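Dihydroorotase (Saccharomyces cerevisiae S288C, PDB 6L0A) catalyses the zinc-dependent, reversible ring closure of N-carbamoyl-L-aspartate to dihydroorotate, the third step of de novo pyrimidine biosynthesis. Local coordinates at residues T10-V15 with Y278-A283; H212-T217 with A288-E293; I284-Q289 with I347-G352. All coordinates share one frame; numbering follows the deposited sequence.

Overall arrangement
The three contacts follow one helix, 283-293, from its leading loop to its C-terminal end. Interaction 1 lies deepest, its centre about 8 Å from that of the chain, and is built on a directed polar bond beside a zinc ligand. Interactions 2 and 3 both have their centres about 16 Å from it and share Ala288 and Gln289. Interaction 2, partly buried, is apolar packing of a loop on the helix; interaction 3 is buried and pairs an aromatic contact with a hydroxyl-to-carbonyl bond. Phe349 ties them together: its ring meets Phe215 of interaction 2, and its N lies 2.9 Å from Tyr278 O of interaction 1, a probable hydrogen bond.

Interaction 1: T10-V15 with Y278-A283. With ZN (zinc ion), chain K.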
# COMPACT_ATOMS: atom_id res chain seq x y z
N THR C 10 33.66 2.70 -1.75
CA THR C 10 32.29 2.43 -1.36
C THR C 10 31.71 1.29 -2.20
O THR C 10 32.03 1.14 -3.38
CB THR C 10 31.44 3.68 -1.56
OG1 THR C 10 31.72 4.21 -2.86
CG2 THR C 10 31.78 4.73 -0.51
N CYS C 11 30.80 0.52 -1.60
CA CYS C 11 30.14 -0.55 -2.34
C CYS C 11 28.62 -0.50 -2.14
O CYS C 11 28.13 -0.25 -1.04
CB CYS C 11 30.64 -1.93 -1.95
SG CYS C 11 30.75 -2.27 -0.20
N ASP C 12 27.91 -0.75 -3.23
CA ASP C 12 26.46 -0.96 -3.22
C ASP C 12 26.26 -2.40 -3.69
O ASP C 12 26.45 -2.72 -4.87
CB ASP C 12 25.76 0.05 -4.12
CG ASP C 12 24.27 -0.20 -4.25
OD1 ASP C 12 23.77 -1.17 -3.64
OD2 ASP C 12 23.62 0.58 -4.96
N MET C 13 25.91 -3.27 -2.76
CA MET C 13 25.88 -4.69 -3.08
C MET C 13 24.51 -5.16 -3.59
O MET C 13 24.18 -6.35 -3.46
CB MET C 13 26.34 -5.49 -1.87
CG MET C 13 27.85 -5.26 -1.55
SD MET C 13 28.92 -5.26 -3.02
CE MET C 13 30.53 -5.53 -2.23
N HIS C 14 23.73 -4.28 -4.22
CA HIS C 14 22.43 -4.69 -4.77
C HIS C 14 21.96 -3.63 -5.78
O HIS C 14 21.24 -2.71 -5.40
CB HIS C 14 21.42 -4.89 -3.66
CG HIS C 14 20.22 -5.68 -4.08
ND1 HIS C 14 19.71 -6.71 -3.32
CD2 HIS C 14 19.43 -5.60 -5.18
CE1 HIS C 14 18.65 -7.22 -3.93
NE2 HIS C 14 18.46 -6.56 -5.06
N VAL C 15 22.35 -3.79 -7.04
CA VAL C 15 22.15 -2.76 -8.07
C VAL C 15 21.41 -3.36 -9.26
O VAL C 15 21.75 -4.44 -9.73
CB VAL C 15 23.49 -2.15 -8.54
CG1 VAL C 15 23.29 -1.27 -9.76
CG2 VAL C 15 24.13 -1.35 -7.41
N TYR C 278 14.11 4.13 -7.27
CA TYR C 278 15.36 4.50 -7.93
C TYR C 278 16.18 5.40 -7.01
O TYR C 278 15.86 6.58 -6.83
CB TYR C 278 15.12 5.20 -9.27
CG TYR C 278 16.43 5.67 -9.85
CD1 TYR C 278 17.31 4.77 -10.43
CD2 TYR C 278 16.82 7.01 -9.76
CE1 TYR C 278 18.54 5.19 -10.95
CE2 TYR C 278 18.06 7.44 -10.27
CZ TYR C 278 18.91 6.52 -10.86
OH TYR C 278 20.13 6.93 -11.37
N SER C 279 17.29 4.87 -6.49
CA SER C 279 18.11 5.60 -5.55
C SER C 279 19.55 5.79 -6.02
O SER C 279 20.34 6.39 -5.29
CB SER C 279 18.11 4.90 -4.18
OG SER C 279 18.56 3.56 -4.30
N GLN C 280 19.91 5.31 -7.21
CA GLN C 280 21.34 5.26 -7.58
C GLN C 280 21.96 6.65 -7.62
O GLN C 280 23.09 6.84 -7.14
CB GLN C 280 21.52 4.58 -8.93
CG GLN C 280 22.88 3.91 -9.07
CD GLN C 280 22.97 2.65 -8.24
OE1 GLN C 280 22.31 1.66 -8.53
NE2 GLN C 280 23.76 2.70 -7.16
N SER C 281 21.25 7.63 -8.18
CA SER C 281 21.84 8.95 -8.44
C SER C 281 22.31 9.67 -7.18
O SER C 281 23.15 10.57 -7.27
CB SER C 281 20.84 9.84 -9.19
OG SER C 281 20.72 9.47 -10.56
N PHE C 282 21.78 9.31 -6.01
CA PHE C 282 22.18 9.98 -4.78
C PHE C 282 22.39 8.97 -3.67
O PHE C 282 22.19 9.28 -2.49
CB PHE C 282 21.15 11.04 -4.37
CG PHE C 282 20.93 12.08 -5.43
CD1 PHE C 282 21.75 13.19 -5.50
CD2 PHE C 282 19.94 11.92 -6.38
CE1 PHE C 282 21.57 14.14 -6.49
CE2 PHE C 282 19.76 12.86 -7.38
CZ PHE C 282 20.58 13.97 -7.43
N ALA C 283 22.83 7.76 -4.03
CA ALA C 283 22.86 6.63 -3.11
C ALA C 283 23.56 6.97 -1.80
O ALA C 283 22.97 6.87 -0.72
CB ALA C 283 23.53 5.44 -3.80
ZN ZN K . 16.80 -6.01 -6.32
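The first strand of the amidohydrolase TIM barrel, which carries the His-X-His pair of the zinc site, meets the loop ahead of helix 283-293 where Asp12 and Val15 receive the side chain of Gln280. The amide is split between two kinds of neighbour. Its NE2 donates to Asp12 OD2 at 3.1 Å, nearly straight at 163°, with the acceptor close to the amide plane and the anti lone pair of OD2 in use. Its OE1 instead lies against the valine, 3.3 Å from Val15 CG1 and 3.7 Å from Val15 CG2, the two side chains crossing at about a right angle. Gln280 gets there by folding: with CG swung opposite its own N (chi1 -153°), the chain bends at chi2 (73°) and turns the amide to the strand.

Asp12 works with both oxygens. OD2 also bonds Ser257 OG, and that same hydroxyl is bonded to His14 O, while OD1 takes His14 N at 3.2 Å, from above the carboxylate plane, in an Asx turn. The carboxylate is therefore a second-shell group, bonded to the backbone N of a metal ligand. His14 ND1 is held in turn by Glu179, and its other ring nitrogen coordinates a zinc ion together with His16, Lys98 and Asp258; His14 NE2 stands 2.2 Å from that metal.

Interaction 2: H212-T217 with A288-E293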
# COMPACT_ATOMS: atom_id res chain seq x y z
N HIS C 212 16.01 3.37 0.84
CA HIS C 212 14.63 3.83 0.97
C HIS C 212 13.91 3.18 2.16
O HIS C 212 13.00 3.79 2.73
CB HIS C 212 13.85 3.61 -0.33
CG HIS C 212 13.99 2.25 -0.93
ND1 HIS C 212 15.10 1.87 -1.66
CD2 HIS C 212 13.15 1.19 -0.95
CE1 HIS C 212 14.94 0.63 -2.09
NE2 HIS C 212 13.75 0.20 -1.68
N HIS C 213 14.32 1.98 2.57
CA HIS C 213 13.69 1.40 3.75
C HIS C 213 14.15 2.05 5.05
O HIS C 213 13.56 1.77 6.09
CB HIS C 213 13.93 -0.11 3.79
CG HIS C 213 13.17 -0.86 2.73
ND1 HIS C 213 13.78 -1.49 1.67
CD2 HIS C 213 11.84 -1.08 2.58
CE1 HIS C 213 12.86 -2.06 0.90
NE2 HIS C 213 11.67 -1.83 1.44
N LEU C 214 15.20 2.87 5.02
CA LEU C 214 15.59 3.66 6.18
C LEU C 214 14.74 4.91 6.34
O LEU C 214 14.82 5.58 7.38
CB LEU C 214 17.07 4.05 6.09
CG LEU C 214 18.04 2.87 5.94
CD1 LEU C 214 19.49 3.35 6.00
CD2 LEU C 214 17.78 1.80 7.00
N PHE C 215 13.94 5.24 5.33
CA PHE C 215 13.05 6.39 5.32
C PHE C 215 11.58 6.02 5.31
O PHE C 215 10.77 6.64 6.01
CB PHE C 215 13.30 7.26 4.08
CG PHE C 215 14.62 7.99 4.10
CD1 PHE C 215 15.75 7.44 3.50
CD2 PHE C 215 14.72 9.25 4.67
CE1 PHE C 215 16.95 8.12 3.48
CE2 PHE C 215 15.92 9.94 4.66
CZ PHE C 215 17.04 9.37 4.07
N LEU C 216 11.20 5.04 4.49
CA LEU C 216 9.81 4.83 4.13
C LEU C 216 9.08 3.96 5.13
O LEU C 216 9.67 3.09 5.79
CB LEU C 216 9.68 4.16 2.75
CG LEU C 216 10.15 4.90 1.50
CD1 LEU C 216 10.00 3.99 0.29
CD2 LEU C 216 9.38 6.20 1.30
N THR C 217 7.77 4.16 5.20
CA THR C 217 6.86 3.28 5.90
C THR C 217 5.66 3.07 4.98
O THR C 217 5.56 3.71 3.93
CB THR C 217 6.45 3.90 7.24
OG1 THR C 217 6.02 2.87 8.12
CG2 THR C 217 5.36 4.89 7.02
N ALA C 288 23.96 8.97 4.09
CA ALA C 288 24.58 9.95 4.96
C ALA C 288 23.53 10.75 5.72
O ALA C 288 23.72 11.09 6.89
CB ALA C 288 25.48 10.88 4.15
N GLN C 289 22.40 11.03 5.07
CA GLN C 289 21.31 11.72 5.76
C GLN C 289 20.89 10.96 7.00
O GLN C 289 20.70 11.55 8.08
CB GLN C 289 20.13 11.89 4.80
CG GLN C 289 19.13 12.96 5.24
CD GLN C 289 19.78 14.32 5.38
OE1 GLN C 289 20.52 14.76 4.49
NE2 GLN C 289 19.51 14.99 6.50
N VAL C 290 20.75 9.64 6.89
CA VAL C 290 20.30 8.82 8.01
C VAL C 290 21.35 8.79 9.11
O VAL C 290 21.03 8.95 10.30
CB VAL C 290 19.97 7.40 7.52
CG1 VAL C 290 19.57 6.51 8.70
CG2 VAL C 290 18.88 7.47 6.47
N PHE C 291 22.62 8.58 8.74
CA PHE C 291 23.65 8.47 9.76
C PHE C 291 23.88 9.80 10.47
O PHE C 291 24.17 9.82 11.67
CB PHE C 291 24.95 7.96 9.13
CG PHE C 291 24.97 6.46 8.93
CD1 PHE C 291 24.16 5.85 7.98
CD2 PHE C 291 25.81 5.66 9.69
CE1 PHE C 291 24.20 4.48 7.79
CE2 PHE C 291 25.85 4.29 9.52
CZ PHE C 291 25.03 3.69 8.56
N GLU C 292 23.71 10.92 9.77
CA GLU C 292 23.79 12.22 10.42
C GLU C 292 22.65 12.39 11.42
O GLU C 292 22.87 12.74 12.59
CB GLU C 292 23.75 13.33 9.37
CG GLU C 292 23.53 14.71 9.98
CD GLU C 292 24.22 15.80 9.21
OE1 GLU C 292 23.87 15.99 8.02
OE2 GLU C 292 25.11 16.47 9.78
N GLU C 293 21.42 12.14 10.98
CA GLU C 293 20.27 12.28 11.87
C GLU C 293 20.37 11.34 13.06
O GLU C 293 19.87 11.67 14.15
CB GLU C 293 18.98 12.05 11.08
CG GLU C 293 18.73 13.11 9.98
CD GLU C 293 17.52 12.83 9.11
OE1 GLU C 293 16.88 11.77 9.31
OE2 GLU C 293 17.21 13.65 8.21
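Phe215 presents the CZ end of its ring to the helix: Gln289 CB lies at the ring edge, near its plane and 4.1 Å from Phe215 CZ, while Val290 CG2 approaches obliquely, 3.6 Å from Phe215 CZ and equally near Phe215 CE1. The Phe349 ring also meets this phenyl group, at a steep angle.

Phe215 reaches the helix because its CG stands opposite its own carbonyl carbon (chi1 -70°). Val290 serves two partners with its branches. CG1 is turned opposite the backbone N (chi1 177°), leaving CG2 to wedge toward the phenyl ring and also to touch Leu214 CB at 3.9 Å. Leu214 CD1 closes the group, crossing the valine at about a right angle with both methyls at a similar, looser distance.

Gln289 offers this apolar patch only its CB. Its amide turns away along the helix, where NE2 donates to Glu293 OE2 at 3.2 Å and 164°, and OE1 accepts from Ser356 N. The loop turns back on itself, with His212 O accepting from both Phe215 N and Leu216 N. Helix 283-293 meets the 212-217 loop through Val290 and Gln289, and Gln289 also touches Leu355 of strand 354-362, while Leu214 makes further contact with Val243 and Ala246 of helix 236-246.

Interaction 3: I284-Q289 with I347-G352; sequences IPYIAQ and IPFKAG
Phe349 and Lys350 hold the two central positions of a type II beta turn from Pro348 to Ala351, set beside helix 283-293 with the CA atoms of Tyr286 and Phe349 9.0 Å apart. The turn's own bond, from Ala351 N to Pro348 O, is weak at 3.3 Å, and its central peptide gains an anchor from the helix. Tyr286 OH donates to Phe349 O at 2.6 Å, with a C=O...donor angle of 129° and the hydroxyl tilted somewhat out of the carbonyl plane. A buried carbonyl and a buried phenol thereby satisfy each other.

The two rings form a T-shaped (edge-to-face) pair, the edge of Phe349 directed at the face of Tyr286, with centroids 5.1 Å apart and planes at 65°. Phe349 CD2 makes the approach, passing over the tyrosine face toward its rim and coming 3.7 Å from Tyr286 CE1. Tyr286 is directed at the turn by a first torsion that sets CG opposite its carbonyl carbon (chi1 -67°).

In the fold, this joins helix 283-293 to the connection between strands 345-346 and 354-362, the latter part of the antiparallel sheet that packs beside the barrel; Tyr286 also touches Leu355 of that strand. Phe349 also bonds through its backbone to Tyr278 and touches His212.

Lys350 flanks the aromatic pair with its aliphatic part. Its CG sits over the centre of one face of the Phe349 ring, 3.7 Å above the plane, and its CB lies 4.2 Å from Tyr286 CE1. The ammonium end goes elsewhere, Lys350 NZ making a salt bridge with Asp353.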
# COMPACT_ATOMS: atom_id res chain seq x y z
N ILE C 284 24.82 7.39 -1.86
CA ILE C 284 25.55 7.61 -0.62
C ILE C 284 25.00 8.83 0.13
O ILE C 284 24.83 8.76 1.36
CB ILE C 284 27.06 7.73 -0.87
CG1 ILE C 284 27.57 6.43 -1.50
CG2 ILE C 284 27.78 7.97 0.45
CD1 ILE C 284 27.45 5.22 -0.59
N PRO C 285 24.72 9.96 -0.53
CA PRO C 285 24.05 11.07 0.18
C PRO C 285 22.77 10.68 0.92
O PRO C 285 22.54 11.21 2.02
CB PRO C 285 23.77 12.08 -0.94
CG PRO C 285 24.87 11.84 -1.93
CD PRO C 285 25.11 10.36 -1.91
N TYR C 286 21.94 9.78 0.37
CA TYR C 286 20.76 9.32 1.12
C TYR C 286 21.17 8.68 2.43
O TYR C 286 20.59 8.96 3.49
CB TYR C 286 19.95 8.30 0.30
CG TYR C 286 19.24 8.78 -0.94
CD1 TYR C 286 18.36 9.85 -0.90
CD2 TYR C 286 19.43 8.12 -2.15
CE1 TYR C 286 17.71 10.27 -2.05
CE2 TYR C 286 18.79 8.53 -3.30
CZ TYR C 286 17.93 9.61 -3.24
OH TYR C 286 17.30 10.00 -4.38
N ILE C 287 22.14 7.77 2.38
CA ILE C 287 22.55 7.05 3.57
C ILE C 287 23.17 8.01 4.58
O ILE C 287 22.97 7.90 5.79
CB ILE C 287 23.52 5.92 3.19
CG1 ILE C 287 22.82 4.94 2.23
CG2 ILE C 287 23.99 5.20 4.43
CD1 ILE C 287 21.63 4.24 2.85
N ALA C 288 23.96 8.97 4.09
CA ALA C 288 24.58 9.95 4.96
C ALA C 288 23.53 10.75 5.72
O ALA C 288 23.72 11.09 6.89
CB ALA C 288 25.48 10.88 4.15
N GLN C 289 22.40 11.03 5.07
CA GLN C 289 21.31 11.72 5.76
C GLN C 289 20.89 10.96 7.00
O GLN C 289 20.70 11.55 8.08
CB GLN C 289 20.13 11.89 4.80
CG GLN C 289 19.13 12.96 5.24
CD GLN C 289 19.78 14.32 5.38
OE1 GLN C 289 20.52 14.76 4.49
NE2 GLN C 289 19.51 14.99 6.50
N ILE C 347 11.55 8.99 -11.83
CA ILE C 347 11.33 9.77 -10.62
C ILE C 347 12.28 9.24 -9.55
O ILE C 347 12.13 8.08 -9.12
CB ILE C 347 9.87 9.68 -10.16
CG1 ILE C 347 8.92 9.85 -11.35
CG2 ILE C 347 9.60 10.73 -9.10
CD1 ILE C 347 8.98 11.25 -11.98
N PRO C 348 13.26 10.02 -9.11
CA PRO C 348 14.18 9.55 -8.07
C PRO C 348 13.54 9.54 -6.70
O PRO C 348 12.57 10.25 -6.41
CB PRO C 348 15.33 10.57 -8.14
CG PRO C 348 14.61 11.86 -8.54
CD PRO C 348 13.55 11.42 -9.51
N PHE C 349 14.12 8.71 -5.83
CA PHE C 349 13.72 8.67 -4.43
C PHE C 349 13.83 10.06 -3.80
O PHE C 349 14.84 10.76 -3.99
CB PHE C 349 14.60 7.67 -3.68
CG PHE C 349 14.26 7.52 -2.24
CD1 PHE C 349 12.97 7.20 -1.85
CD2 PHE C 349 15.24 7.68 -1.27
CE1 PHE C 349 12.66 7.05 -0.53
CE2 PHE C 349 14.94 7.53 0.06
CZ PHE C 349 13.65 7.22 0.44
N LYS C 350 12.79 10.46 -3.07
CA LYS C 350 12.78 11.71 -2.30
C LYS C 350 12.93 12.93 -3.21
O LYS C 350 13.51 13.94 -2.80
CB LYS C 350 13.85 11.72 -1.22
CG LYS C 350 13.47 10.95 0.04
CD LYS C 350 14.63 10.83 1.01
CE LYS C 350 15.14 12.20 1.43
NZ LYS C 350 14.22 12.87 2.40
N ALA C 351 12.39 12.83 -4.42
CA ALA C 351 12.46 13.91 -5.39
C ALA C 351 12.01 15.23 -4.78
O ALA C 351 10.97 15.30 -4.11
CB ALA C 351 11.60 13.56 -6.61
N GLY C 352 12.82 16.27 -4.98
CA GLY C 352 12.53 17.59 -4.47
C GLY C 352 13.04 17.87 -3.07
O GLY C 352 13.00 19.03 -2.65